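PDB 3FK8: disulphide isomerase from Xylella fastidiosa, which probably rearranges or exchanges disulphide bonds in other proteins, as a member of the thioredoxin family. Local coordinates for residues 84-87 and 88-91. Numbering follows the deposited sequence.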
loop_
_atom_site.group_PDB
_atom_site.type_symbol
_atom_site.label_atom_id
_atom_site.label_comp_id
_atom_site.label_asym_id
_atom_site.label_seq_id
_atom_site.Cartn_x
_atom_site.Cartn_y
_atom_site.Cartn_z
ATOM N N TYR A 84 -8.572 -9.285 1.642
ATOM C CA TYR A 84 -8.760 -7.850 1.821
ATOM C C TYR A 84 -9.425 -7.242 0.607
ATOM O O TYR A 84 -9.316 -6.033 0.368
ATOM C CB TYR A 84 -7.426 -7.156 2.208
ATOM C CG TYR A 84 -7.052 -7.395 3.610
ATOM C CD1 TYR A 84 -7.662 -6.691 4.642
ATOM C CD2 TYR A 84 -6.117 -8.371 3.962
ATOM C CE1 TYR A 84 -7.367 -6.970 5.969
ATOM C CE2 TYR A 84 -5.793 -8.636 5.317
ATOM C CZ TYR A 84 -6.393 -7.904 6.315
ATOM O OH TYR A 84 -6.135 -8.243 7.628
ATOM N N GLY A 85 -10.167 -8.062 -0.134
ATOM C CA GLY A 85 -11.045 -7.544 -1.163
ATOM C C GLY A 85 -10.508 -7.517 -2.580
ATOM O O GLY A 85 -11.022 -6.746 -3.409
ATOM N N ASP A 86 -9.530 -8.379 -2.876
ATOM C CA ASP A 86 -8.938 -8.510 -4.219
ATOM C C ASP A 86 -8.412 -7.226 -4.811
ATOM O O ASP A 86 -8.678 -6.985 -5.982
ATOM C CB ASP A 86 -9.928 -9.155 -5.182
ATOM C CG ASP A 86 -10.299 -10.549 -4.778
ATOM O OD1 ASP A 86 -9.393 -11.408 -4.685
ATOM O OD2 ASP A 86 -11.514 -10.797 -4.600
ATOM N N PRO A 87 -7.658 -6.424 -4.061
ATOM C CA PRO A 87 -7.232 -5.129 -4.588
ATOM C C PRO A 87 -6.407 -5.256 -5.886
ATOM O O PRO A 87 -6.419 -4.340 -6.689
ATOM C CB PRO A 87 -6.335 -4.585 -3.449
ATOM C CG PRO A 87 -5.926 -5.794 -2.679
ATOM C CD PRO A 87 -7.123 -6.637 -2.699
ATOM N N ILE A 88 -5.661 -6.345 -6.059
ATOM C CA ILE A 88 -4.740 -6.442 -7.194
ATOM C C ILE A 88 -5.411 -6.869 -8.469
ATOM O O ILE A 88 -4.800 -6.821 -9.527
ATOM C CB ILE A 88 -3.557 -7.402 -6.928
ATOM C CG1 ILE A 88 -3.996 -8.878 -6.921
ATOM C CG2 ILE A 88 -2.855 -6.964 -5.665
ATOM C CD1 ILE A 88 -2.868 -9.845 -6.641
ATOM N N GLN A 89 -6.659 -7.318 -8.399
ATOM C CA GLN A 89 -7.249 -7.865 -9.642
ATOM C C GLN A 89 -7.482 -6.781 -10.693
ATOM O O GLN A 89 -7.588 -7.046 -11.870
ATOM C CB GLN A 89 -8.439 -8.800 -9.316
ATOM C CG GLN A 89 -7.995 -10.126 -8.594
ATOM C CD GLN A 89 -9.085 -11.196 -8.402
ATOM O OE1 GLN A 89 -10.274 -10.964 -8.632
ATOM N NE2 GLN A 89 -8.659 -12.378 -7.935
ATOM N N ASP A 90 -7.443 -5.560 -10.239
ATOM C CA ASP A 90 -7.675 -4.444 -10.992
ATOM C C ASP A 90 -6.358 -3.708 -11.387
ATOM O O ASP A 90 -6.417 -2.616 -11.956
ATOM C CB ASP A 90 -8.689 -3.598 -10.173
ATOM C CG ASP A 90 -10.040 -4.314 -9.997
ATOM O OD1 ASP A 90 -10.668 -4.685 -11.011
ATOM O OD2 ASP A 90 -10.486 -4.538 -8.849
ATOM N N GLY A 91 -5.193 -4.342 -11.095
ATOM C CA GLY A 91 -3.837 -3.869 -11.395
ATOM C C GLY A 91 -3.026 -3.549 -10.133
ATOM O O GLY A 91 -3.609 -3.316 -9.071
HETATM O O HOH W 1 -10.611 -13.825 -5.560
#
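Asp86 and Gln89 meet across a tight turn that carries the chain on from the end of helix 78-83. Ahead of them, Gly85 takes positive phi, where a beta carbon would press on the preceding carbonyl oxygen, so the absence of a side chain suits it. Asp86 also has positive phi, a conformation that aspartate tolerates better than most residues. Its carbonyl O accepts a hydrogen bond from Gln89 N at 3.2 Å, closing a type I beta turn with Pro87 and Ile88 at its corners. The N-H points almost straight at the oxygen (166°), although the donor stands well above the carbonyl plane.

The two side chains run alongside each other in the same direction, carboxylate stacked on amide with their planes 14° apart. Gln89 reaches this position because its chain is extended beyond CG (chi2 -172°). Asp86 OD1 lies 3.5 Å from Gln89 NE2, yet stacking leaves the N-H badly aimed, and no direct hydrogen bond forms. A water bridges them instead, donating to Asp86 OD1 at 2.8 Å and accepting a weak bond from Gln89 NE2. Gln89 is exposed and Asp86 partly so, and polar side chains suit that position.

Pro87 has no N-H to offer, and its ring holds phi near the value this first corner needs. Its CG approaches Ile88 CG2 at 4.4 Å, a loose apolar contact between two buried side chains. A second type I turn follows, its corners Gln89 and Asp90, closed by Gly91 N to Ile88 O.

Lys109 ties the turn down elsewhere, hydrogen-bonding to Asp86 O and forming a salt bridge with Asp90 OD2. The apolar side faces the thioredoxin-like core: Pro87 rests on strand 94-98, and both Pro87 and Ile88 touch helix 78-83 and Phe36 of strand 32-37.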